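Local atomic coordinates of halogenase (Chondromyces crocatus, PDB entry 3E1T), a protein that binds FAD and acts as the FAD-dependent halogenase of chondrochloren biosynthesis, probably chlorinating its substrate with the help of reduced flavin and oxygen. Residues 191-196 against 279-284; 198-203 against 266-271; 213-218 against 234-239. One frame throughout, in Å; residues are numbered along the deposited sequence.

Interaction 1: 191-196 against 279-284; sequences ALYGYF and EIRIRK. With FAD (flavin-adenine dinucleotide), chain C.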
loop_
_atom_site.group_PDB
_atom_site.type_symbol
_atom_site.label_atom_id
_atom_site.label_comp_id
_atom_site.label_asym_id
_atom_site.label_seq_id
_atom_site.Cartn_x
_atom_site.Cartn_y
_atom_site.Cartn_z
ATOM N N ALA A 191 5.924 0.025 12.448
ATOM C CA ALA A 191 5.787 -1.432 12.364
ATOM C C ALA A 191 7.124 -2.100 12.679
ATOM O O ALA A 191 8.181 -1.638 12.247
ATOM C CB ALA A 191 5.295 -1.851 11.010
ATOM N N LEU A 192 7.060 -3.179 13.448
ATOM C CA LEU A 192 8.235 -3.954 13.833
ATOM C C LEU A 192 7.921 -5.386 13.461
ATOM O O LEU A 192 6.959 -5.946 13.979
ATOM C CB LEU A 192 8.453 -3.838 15.340
ATOM C CG LEU A 192 9.661 -4.550 15.952
ATOM C CD1 LEU A 192 10.975 -3.956 15.430
ATOM C CD2 LEU A 192 9.599 -4.425 17.456
ATOM N N TYR A 193 8.691 -5.973 12.549
ATOM C CA TYR A 193 8.294 -7.260 11.990
ATOM C C TYR A 193 9.426 -8.261 11.740
ATOM O O TYR A 193 10.547 -7.877 11.411
ATOM C CB TYR A 193 7.459 -7.064 10.718
ATOM C CG TYR A 193 8.235 -6.566 9.526
ATOM C CD1 TYR A 193 8.797 -7.470 8.622
ATOM C CD2 TYR A 193 8.398 -5.192 9.284
ATOM C CE1 TYR A 193 9.506 -7.034 7.521
ATOM C CE2 TYR A 193 9.118 -4.737 8.177
ATOM C CZ TYR A 193 9.666 -5.677 7.296
ATOM O OH TYR A 193 10.389 -5.294 6.187
ATOM N N GLY A 194 9.104 -9.542 11.911
ATOM C CA GLY A 194 10.015 -10.635 11.591
ATOM C C GLY A 194 9.309 -11.816 10.948
ATOM O O GLY A 194 8.144 -11.719 10.534
ATOM N N TYR A 195 10.015 -12.938 10.867
ATOM C CA TYR A 195 9.467 -14.139 10.248
ATOM C C TYR A 195 9.643 -15.355 11.130
ATOM O O TYR A 195 10.682 -15.533 11.771
ATOM C CB TYR A 195 10.088 -14.373 8.876
ATOM C CG TYR A 195 9.757 -13.264 7.907
ATOM C CD1 TYR A 195 8.664 -13.365 7.064
ATOM C CD2 TYR A 195 10.527 -12.097 7.859
ATOM C CE1 TYR A 195 8.349 -12.343 6.179
ATOM C CE2 TYR A 195 10.209 -11.064 6.982
ATOM C CZ TYR A 195 9.126 -11.197 6.151
ATOM O OH TYR A 195 8.813 -10.195 5.276
ATOM N N PHE A 196 8.609 -16.184 11.164
ATOM C CA PHE A 196 8.579 -17.323 12.072
ATOM C C PHE A 196 8.322 -18.611 11.290
ATOM O O PHE A 196 7.585 -18.614 10.301
ATOM C CB PHE A 196 7.524 -17.094 13.162
ATOM C CG PHE A 196 7.858 -15.961 14.106
ATOM C CD1 PHE A 196 8.406 -16.225 15.357
ATOM C CD2 PHE A 196 7.637 -14.627 13.738
ATOM C CE1 PHE A 196 8.726 -15.184 16.235
ATOM C CE2 PHE A 196 7.954 -13.580 14.601
ATOM C CZ PHE A 196 8.500 -13.858 15.854
ATOM N N GLU A 279 16.037 -11.413 9.773
ATOM C CA GLU A 279 16.196 -10.094 10.348
ATOM C C GLU A 279 14.839 -9.590 10.846
ATOM O O GLU A 279 13.789 -10.020 10.361
ATOM C CB GLU A 279 16.793 -9.151 9.297
ATOM C CG GLU A 279 18.009 -8.347 9.786
ATOM C CD GLU A 279 19.266 -9.203 9.977
ATOM O OE1 GLU A 279 19.765 -9.783 8.980
ATOM O OE2 GLU A 279 19.764 -9.288 11.127
ATOM N N ILE A 280 14.850 -8.704 11.835
ATOM C CA ILE A 280 13.619 -7.999 12.169
ATOM C C ILE A 280 13.758 -6.511 11.836
ATOM O O ILE A 280 14.681 -5.837 12.311
ATOM C CB ILE A 280 13.078 -8.287 13.613
ATOM C CG1 ILE A 280 13.136 -7.057 14.513
ATOM C CG2 ILE A 280 13.687 -9.561 14.234
ATOM C CD1 ILE A 280 12.139 -7.127 15.630
ATOM N N ARG A 281 12.863 -6.025 10.980
ATOM C CA ARG A 281 12.977 -4.672 10.436
ATOM C C ARG A 281 12.026 -3.698 11.125
ATOM O O ARG A 281 11.065 -4.116 11.772
ATOM C CB ARG A 281 12.669 -4.649 8.936
ATOM C CG ARG A 281 12.992 -5.913 8.123
ATOM C CD ARG A 281 14.467 -6.117 7.884
ATOM N NE ARG A 281 14.754 -6.596 6.527
ATOM C CZ ARG A 281 14.630 -7.854 6.108
ATOM N NH1 ARG A 281 14.189 -8.811 6.920
ATOM N NH2 ARG A 281 14.946 -8.156 4.857
ATOM N N ILE A 282 12.291 -2.404 10.964
ATOM C CA ILE A 282 11.362 -1.365 11.387
ATOM C C ILE A 282 10.957 -0.479 10.195
ATOM O O ILE A 282 11.781 -0.185 9.316
ATOM C CB ILE A 282 11.920 -0.511 12.571
ATOM C CG1 ILE A 282 10.794 0.315 13.206
ATOM C CG2 ILE A 282 13.077 0.394 12.119
ATOM C CD1 ILE A 282 11.138 0.976 14.512
ATOM N N ARG A 283 9.680 -0.092 10.161
ATOM C CA ARG A 283 9.193 0.928 9.247
ATOM C C ARG A 283 8.442 1.999 10.038
ATOM O O ARG A 283 7.589 1.699 10.864
ATOM C CB ARG A 283 8.297 0.334 8.159
ATOM C CG ARG A 283 9.043 -0.377 7.031
ATOM C CD ARG A 283 9.778 0.611 6.081
ATOM N NE ARG A 283 8.872 1.588 5.471
ATOM C CZ ARG A 283 8.054 1.330 4.455
ATOM N NH1 ARG A 283 8.027 0.128 3.895
ATOM N NH2 ARG A 283 7.268 2.289 3.986
ATOM N N LYS A 284 8.763 3.249 9.753
ATOM C CA LYS A 284 8.304 4.378 10.527
ATOM C C LYS A 284 7.916 5.465 9.541
ATOM O O LYS A 284 8.367 5.443 8.394
ATOM C CB LYS A 284 9.469 4.816 11.417
ATOM C CG LYS A 284 9.322 6.087 12.201
ATOM C CD LYS A 284 10.413 6.170 13.263
ATOM C CE LYS A 284 11.819 6.007 12.661
ATOM N NZ LYS A 284 12.280 7.198 11.872
HETATM P PA FAD C . 8.386 -0.679 -3.732
HETATM O O1A FAD C . 7.774 -2.045 -3.568
HETATM O O2A FAD C . 9.013 -0.115 -2.504
HETATM O O5B FAD C . 9.518 -0.799 -4.878
HETATM C C5B FAD C . 10.249 0.335 -5.318
HETATM C C4B FAD C . 11.533 -0.127 -6.013
HETATM O O4B FAD C . 12.344 0.977 -6.363
HETATM C C3B FAD C . 12.373 -1.005 -5.092
HETATM O O3B FAD C . 12.619 -2.222 -5.761
HETATM C C2B FAD C . 13.668 -0.246 -4.889
HETATM O O2B FAD C . 14.755 -1.127 -4.920
HETATM C C1B FAD C . 13.691 0.693 -6.080
HETATM N N9A FAD C . 14.404 1.967 -5.872
HETATM C C8A FAD C . 14.454 2.759 -4.753
HETATM N N7A FAD C . 15.212 3.842 -5.045
HETATM C C5A FAD C . 15.632 3.760 -6.331
HETATM C C6A FAD C . 16.434 4.578 -7.142
HETATM N N6A FAD C . 17.071 5.647 -6.648
HETATM N N1A FAD C . 16.673 4.196 -8.441
HETATM C C2A FAD C . 16.172 3.021 -8.940
HETATM N N3A FAD C . 15.398 2.220 -8.129
HETATM C C4A FAD C . 15.127 2.584 -6.855
HETATM N N1 FAD C . 0.910 -3.752 1.014
HETATM C C2 FAD C . 0.092 -4.790 0.664
HETATM O O2 FAD C . -0.409 -4.777 -0.458
HETATM N N3 FAD C . -0.156 -5.802 1.575
HETATM C C4 FAD C . 0.428 -5.782 2.837
HETATM O O4 FAD C . 0.226 -6.692 3.644
HETATM C C4X FAD C . 1.247 -4.718 3.195
HETATM N N5 FAD C . 1.846 -4.662 4.440
HETATM C C5X FAD C . 2.664 -3.598 4.765
HETATM C C6 FAD C . 3.268 -3.524 6.025
HETATM C C7 FAD C . 4.095 -2.437 6.345
HETATM C C7M FAD C . 4.552 -2.263 7.766
HETATM C C8 FAD C . 4.318 -1.419 5.410
HETATM C C8M FAD C . 5.030 -0.138 5.781
HETATM C C9 FAD C . 3.723 -1.505 4.156
HETATM C C9A FAD C . 2.894 -2.584 3.826
HETATM N N10 FAD C . 2.322 -2.646 2.570
HETATM C C10 FAD C . 1.493 -3.702 2.256
HETATM C "C1'" FAD C . 2.658 -1.611 1.511
HETATM C "C2'" FAD C . 3.638 -2.103 0.438
HETATM O "O2'" FAD C . 4.878 -2.354 1.066
HETATM C "C3'" FAD C . 3.837 -1.042 -0.655
HETATM O "O3'" FAD C . 2.641 -0.331 -0.889
HETATM C "C4'" FAD C . 4.266 -1.589 -2.016
HETATM O "O4'" FAD C . 5.508 -2.245 -1.888
HETATM C "C5'" FAD C . 4.402 -0.432 -3.005
HETATM O "O5'" FAD C . 5.097 -0.864 -4.143
HETATM P P FAD C . 5.966 0.157 -5.028
HETATM O O1P FAD C . 6.149 -0.434 -6.410
HETATM O O2P FAD C . 5.283 1.484 -5.124
HETATM O O3P FAD C . 7.308 0.387 -4.213
HETATM O O HOH W 1 11.755 -8.845 8.450
HETATM O O HOH W 2 12.678 -12.798 11.462
#

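Interaction 2: 198-203 against 266-271; sequences NGKRLP and LAPATR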
loop_
_atom_site.group_PDB
_atom_site.type_symbol
_atom_site.label_atom_id
_atom_site.label_comp_id
_atom_site.label_asym_id
_atom_site.label_seq_id
_atom_site.Cartn_x
_atom_site.Cartn_y
_atom_site.Cartn_z
ATOM N N ASN A 198 7.000 -22.633 11.451
ATOM C CA ASN A 198 6.224 -23.695 12.127
ATOM C C ASN A 198 5.128 -23.192 13.066
ATOM O O ASN A 198 4.749 -23.878 14.029
ATOM C CB ASN A 198 7.146 -24.710 12.827
ATOM C CG ASN A 198 8.135 -25.353 11.872
ATOM O OD1 ASN A 198 9.347 -25.349 12.120
ATOM N ND2 ASN A 198 7.628 -25.898 10.770
ATOM N N GLY A 199 4.614 -22.000 12.775
ATOM C CA GLY A 199 3.518 -21.431 13.548
ATOM C C GLY A 199 2.175 -21.992 13.132
ATOM O O GLY A 199 2.024 -22.545 12.034
ATOM N N LYS A 200 1.188 -21.823 14.004
ATOM C CA LYS A 200 -0.137 -22.364 13.762
ATOM C C LYS A 200 -0.860 -21.600 12.666
ATOM O O LYS A 200 -0.395 -20.551 12.201
ATOM C CB LYS A 200 -0.972 -22.354 15.046
ATOM C CG LYS A 200 -0.317 -23.075 16.224
ATOM C CD LYS A 200 -1.355 -23.654 17.170
ATOM C CE LYS A 200 -2.142 -22.563 17.876
ATOM N NZ LYS A 200 -3.350 -23.109 18.554
ATOM N N ARG A 201 -2.007 -22.137 12.265
ATOM C CA ARG A 201 -2.824 -21.549 11.219
ATOM C C ARG A 201 -4.271 -21.372 11.676
ATOM O O ARG A 201 -4.717 -22.001 12.645
ATOM C CB ARG A 201 -2.760 -22.418 9.962
ATOM C CG ARG A 201 -1.349 -22.579 9.378
ATOM C CD ARG A 201 -1.108 -21.535 8.312
ATOM N NE ARG A 201 0.279 -21.448 7.854
ATOM C CZ ARG A 201 1.229 -20.730 8.449
ATOM N NH1 ARG A 201 0.965 -20.054 9.557
ATOM N NH2 ARG A 201 2.443 -20.681 7.931
ATOM N N LEU A 202 -4.994 -20.499 10.978
ATOM C CA LEU A 202 -6.424 -20.311 11.205
ATOM C C LEU A 202 -7.201 -21.587 10.851
ATOM O O LEU A 202 -6.752 -22.371 10.003
ATOM C CB LEU A 202 -6.945 -19.106 10.409
ATOM C CG LEU A 202 -6.522 -17.703 10.885
ATOM C CD1 LEU A 202 -6.841 -16.668 9.826
ATOM C CD2 LEU A 202 -7.159 -17.306 12.220
ATOM N N PRO A 203 -8.370 -21.795 11.496
ATOM C CA PRO A 203 -9.158 -23.025 11.365
ATOM C C PRO A 203 -9.834 -23.186 10.009
ATOM O O PRO A 203 -9.607 -22.385 9.100
ATOM C CB PRO A 203 -10.251 -22.872 12.439
ATOM C CG PRO A 203 -9.898 -21.681 13.249
ATOM C CD PRO A 203 -9.008 -20.827 12.408
ATOM N N LEU A 266 2.228 -18.644 17.888
ATOM C CA LEU A 266 3.690 -18.727 17.742
ATOM C C LEU A 266 4.400 -19.621 18.765
ATOM O O LEU A 266 5.612 -19.850 18.656
ATOM C CB LEU A 266 4.333 -17.328 17.708
ATOM C CG LEU A 266 4.007 -16.436 16.495
ATOM C CD1 LEU A 266 4.655 -15.077 16.648
ATOM C CD2 LEU A 266 4.408 -17.067 15.151
ATOM N N ALA A 267 3.647 -20.135 19.736
ATOM C CA ALA A 267 4.188 -21.080 20.717
ATOM C C ALA A 267 4.950 -22.258 20.081
ATOM O O ALA A 267 6.054 -22.575 20.532
ATOM C CB ALA A 267 3.091 -21.571 21.681
ATOM N N PRO A 268 4.384 -22.899 19.034
ATOM C CA PRO A 268 5.131 -23.974 18.367
ATOM C C PRO A 268 6.295 -23.494 17.500
ATOM O O PRO A 268 7.062 -24.318 16.994
ATOM C CB PRO A 268 4.078 -24.648 17.469
ATOM C CG PRO A 268 2.775 -24.094 17.876
ATOM C CD PRO A 268 3.049 -22.737 18.436
ATOM N N ALA A 269 6.435 -22.176 17.359
ATOM C CA ALA A 269 7.277 -21.608 16.307
ATOM C C ALA A 269 8.676 -21.216 16.743
ATOM O O ALA A 269 8.928 -20.893 17.908
ATOM C CB ALA A 269 6.567 -20.420 15.624
ATOM N N THR A 270 9.589 -21.276 15.782
ATOM C CA THR A 270 10.927 -20.742 15.950
ATOM C C THR A 270 11.110 -19.594 14.964
ATOM O O THR A 270 10.649 -19.658 13.820
ATOM C CB THR A 270 12.024 -21.824 15.756
ATOM O OG1 THR A 270 13.318 -21.218 15.849
ATOM C CG2 THR A 270 11.890 -22.523 14.408
ATOM N N ARG A 271 11.761 -18.533 15.416
ATOM C CA ARG A 271 12.006 -17.415 14.535
ATOM C C ARG A 271 13.145 -17.745 13.584
ATOM O O ARG A 271 14.125 -18.395 13.973
ATOM C CB ARG A 271 12.337 -16.163 15.333
ATOM C CG ARG A 271 11.722 -14.935 14.722
ATOM C CD ARG A 271 12.353 -13.680 15.224
ATOM N NE ARG A 271 13.407 -13.264 14.312
ATOM C CZ ARG A 271 14.679 -13.106 14.651
ATOM N NH1 ARG A 271 15.076 -13.309 15.901
ATOM N NH2 ARG A 271 15.548 -12.723 13.732
#

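Interaction 3: 213-218 against 234-239; sequences AAFQDG and AVVSRE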
loop_
_atom_site.group_PDB
_atom_site.type_symbol
_atom_site.label_atom_id
_atom_site.label_comp_id
_atom_site.label_asym_id
_atom_site.label_seq_id
_atom_site.Cartn_x
_atom_site.Cartn_y
_atom_site.Cartn_z
ATOM N N ALA A 213 -4.730 -8.668 14.754
ATOM C CA ALA A 213 -5.169 -8.716 16.134
ATOM C C ALA A 213 -4.721 -7.510 16.972
ATOM O O ALA A 213 -3.527 -7.274 17.165
ATOM C CB ALA A 213 -4.703 -10.038 16.780
ATOM N N ALA A 214 -5.694 -6.766 17.477
ATOM C CA ALA A 214 -5.452 -5.641 18.369
ATOM C C ALA A 214 -5.070 -6.099 19.780
ATOM O O ALA A 214 -5.596 -7.098 20.285
ATOM C CB ALA A 214 -6.683 -4.759 18.421
ATOM N N PHE A 215 -4.131 -5.385 20.395
ATOM C CA PHE A 215 -3.795 -5.571 21.812
ATOM C C PHE A 215 -3.589 -4.201 22.450
ATOM O O PHE A 215 -3.948 -3.187 21.842
ATOM C CB PHE A 215 -2.598 -6.504 22.002
ATOM C CG PHE A 215 -1.276 -5.930 21.560
ATOM C CD1 PHE A 215 -0.278 -5.663 22.501
ATOM C CD2 PHE A 215 -1.012 -5.692 20.211
ATOM C CE1 PHE A 215 0.952 -5.166 22.117
ATOM C CE2 PHE A 215 0.229 -5.185 19.807
ATOM C CZ PHE A 215 1.209 -4.918 20.761
ATOM N N GLN A 216 -3.038 -4.141 23.664
ATOM C CA GLN A 216 -3.072 -2.869 24.397
ATOM C C GLN A 216 -2.240 -1.761 23.756
ATOM O O GLN A 216 -2.567 -0.582 23.896
ATOM C CB GLN A 216 -2.675 -3.027 25.867
ATOM C CG GLN A 216 -3.122 -1.832 26.695
ATOM C CD GLN A 216 -2.874 -1.982 28.166
ATOM O OE1 GLN A 216 -3.803 -1.839 28.967
ATOM N NE2 GLN A 216 -1.618 -2.255 28.547
ATOM N N ASP A 217 -1.148 -2.137 23.094
ATOM C CA ASP A 217 -0.194 -1.155 22.554
ATOM C C ASP A 217 -0.239 -1.024 21.019
ATOM O O ASP A 217 0.612 -0.354 20.419
ATOM C CB ASP A 217 1.230 -1.473 23.031
ATOM C CG ASP A 217 1.489 -1.030 24.474
ATOM O OD1 ASP A 217 0.592 -0.453 25.115
ATOM O OD2 ASP A 217 2.613 -1.239 24.959
ATOM N N GLY A 218 -1.229 -1.642 20.388
ATOM C CA GLY A 218 -1.341 -1.594 18.927
ATOM C C GLY A 218 -1.980 -2.832 18.370
ATOM O O GLY A 218 -2.941 -3.343 18.941
ATOM N N ALA A 234 4.208 -6.216 14.508
ATOM C CA ALA A 234 3.501 -5.381 15.477
ATOM C C ALA A 234 3.507 -3.938 14.973
ATOM O O ALA A 234 4.564 -3.402 14.596
ATOM C CB ALA A 234 4.161 -5.473 16.828
ATOM N N VAL A 235 2.315 -3.350 14.909
ATOM C CA VAL A 235 2.138 -1.955 14.520
ATOM C C VAL A 235 1.802 -1.225 15.830
ATOM O O VAL A 235 0.732 -1.441 16.411
ATOM C CB VAL A 235 1.008 -1.782 13.473
ATOM C CG1 VAL A 235 0.762 -0.314 13.163
ATOM C CG2 VAL A 235 1.325 -2.575 12.169
ATOM N N VAL A 236 2.741 -0.402 16.300
ATOM C CA VAL A 236 2.626 0.293 17.586
ATOM C C VAL A 236 2.820 1.815 17.392
ATOM O O VAL A 236 2.980 2.276 16.265
ATOM C CB VAL A 236 3.610 -0.321 18.639
ATOM C CG1 VAL A 236 3.287 -1.817 18.892
ATOM C CG2 VAL A 236 5.064 -0.186 18.202
ATOM N N SER A 237 2.772 2.591 18.476
ATOM C CA SER A 237 2.946 4.036 18.392
ATOM C C SER A 237 4.378 4.417 18.026
ATOM O O SER A 237 5.336 3.782 18.470
ATOM C CB SER A 237 2.557 4.716 19.710
ATOM O OG SER A 237 3.654 4.702 20.617
ATOM N N ARG A 238 4.504 5.474 17.225
ATOM C CA ARG A 238 5.795 6.086 16.919
ATOM C C ARG A 238 6.600 6.384 18.189
ATOM O O ARG A 238 7.821 6.252 18.200
ATOM C CB ARG A 238 5.597 7.373 16.104
ATOM C CG ARG A 238 6.878 7.872 15.443
ATOM C CD ARG A 238 6.727 9.244 14.765
ATOM N NE ARG A 238 7.868 9.496 13.882
ATOM C CZ ARG A 238 9.035 10.000 14.280
ATOM N NH1 ARG A 238 9.225 10.335 15.550
ATOM N NH2 ARG A 238 10.017 10.174 13.406
ATOM N N GLU A 239 5.905 6.782 19.253
ATOM C CA GLU A 239 6.542 7.105 20.544
ATOM C C GLU A 239 7.189 5.885 21.201
ATOM O O GLU A 239 8.253 5.992 21.817
ATOM C CB GLU A 239 5.530 7.741 21.501
ATOM C CG GLU A 239 5.047 9.123 21.076
ATOM C CD GLU A 239 4.252 9.095 19.779
ATOM O OE1 GLU A 239 3.226 8.376 19.722
ATOM O OE2 GLU A 239 4.660 9.791 18.815
HETATM O O HOH W 3 2.350 1.600 21.371
#

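Interaction 1: 191-196 against 279-284
Ala-191 and Arg-283 exchange two backbone hydrogen bonds, Ala-191 N to Arg-283 O at 2.8 Å and Arg-283 N to Ala-191 O, and Tyr-193 and Arg-281 do the same two residues on. Between them Leu-192 and Ile-282 form a non-hydrogen-bonded pair, and Ile-282 CA sends a C-H toward Ala-191 O at 3.3 Å. This is an antiparallel ladder, the N-to-C directions of the short strand segments 156° apart, setting strand 281-284 beside strand 189-197 in the large mixed sheet that borders the flavin. On the flavin side, Ala-191 CB meets FAD C7M at 3.4 Å, while FAD C8M sits over one face of the Arg-283 guanidinium. The Tyr-193 ring shares that side. With its CG between backbone N and carbonyl carbon (chi1 71°), the ring leans across the Arg-281 chain and puts OH 3.3 Å from Arg-281 CG. Replacing Tyr-193 by an alanine would probably leave the Arg-281 CB and CG without their cover and the bent chain freer to turn, although Asp-276 O would still hold NH1. On the face away from the flavin, Leu-192 CD1 presses tightly on Ile-280 CD1 at 3.4 Å. One water bridges Glu-279 O and, weakly, Arg-281 NH1 and Tyr-193 O.

Interaction 2: 198-203 against 266-271
Pro-268 and Ala-269 meet Asn-198, Gly-199 and Lys-200 by van der Waals packing at the protein surface. The segment 266-271 begins at Leu-266, the first residue of a type I beta turn that runs to Ala-269 and is closed by Ala-269 N on Leu-266 O at 2.8 Å. The Leu-266 side chain turns inward to Phe-196 and Tyr-222. Pro-268, at the third position of the turn, supplies the largest share of the touching surface on this side. Its CB lies 3.6 Å from Asn-198 O, and its CG meets Lys-200 CG at 3.7 Å, the proline ring and the lysine chain crossing at about a right angle. Lys-200 CG stands beside its own backbone N (chi1 -55°), which brings CG against the ring; the chain bends further out, and NZ makes a salt bridge with Glu-264 on the helix leading into the turn. The two segments thus join a helix-to-strand turn to the loop that leaves strand 189-197, at the outer end of the mixed sheet and well away from the flavin. Next comes Ala-269, with CB against the bare backbone of Gly-199, 3.8 Å from both Gly-199 N and Gly-199 CA. At Thr-270 the segment becomes strand, hydrogen-bonded through its backbone to Glu-197, and its CG2 only grazes Asn-198 OD1 at 4.4 Å. Arg-271 continues that short strand, its side chain packing on Phe-196 and Ile-280.

Interaction 3: 213-218 against 234-239
The Phe-215 ring carries the backbone of its own turn on one face, with Asp-217 N 3.6 Å above the plane and Gly-218 N a little higher, both offset toward the rim. Phe-215 CG sits between the backbone N and the carbonyl carbon (chi1 70°), folding the ring back over the turn; Phe-220 also meets it. From the other segment Val-236 CG1 comes in obliquely, 4.2 Å from Phe-215 CZ. The same methyl is nearer to Asp-217 O, at 3.4 Å. Residues 215-218 form a type I beta turn, the tight connection of a beta hairpin between strands 210-215 and 218-224; its own bond, Gly-218 N to Phe-215 O, is weak, while Phe-215 N to Gly-218 O (2.8 Å) is firmer. Strand 229-237 runs alongside, ending at Ser-237, the N-cap of the short, weakly bonded helix 238-241; Ser-237 OG accepts from Ala-240 N. Gly-218 CA approaches Val-235 O at 3.3 Å as a C-H contact. With no CB, Gly-218 can lie this close, and its phi of 150° suits glycine. One water bridges the two segments, donating to Asp-217 O at 2.8 Å and accepting from Ser-237 N. The Asp-217 carboxylate forms a salt bridge with Arg-258.

Following the chain, strand 189-197 comes first and supplies one side of interaction 1; the loop after it, 198-203, supplies one side of interaction 2. The strand end and turn at 213-218 then meet 234-239, so interaction 3 closes the shortest loop. The chain goes on through helices to 266-271, where interaction 2 closes around interaction 3, and 279-284 closes interaction 1 around both; the three nest without crossing. Strand 189-197 ties them together: Leu-192 N lies 2.8 Å from Ala-234 O, a probable hydrogen bond toward interaction 3, while Arg-271 CG of interaction 2 packs 3.2 Å from Tyr-195 O. Interactions 2 and 3 stay about 9 Å apart at their nearest atoms.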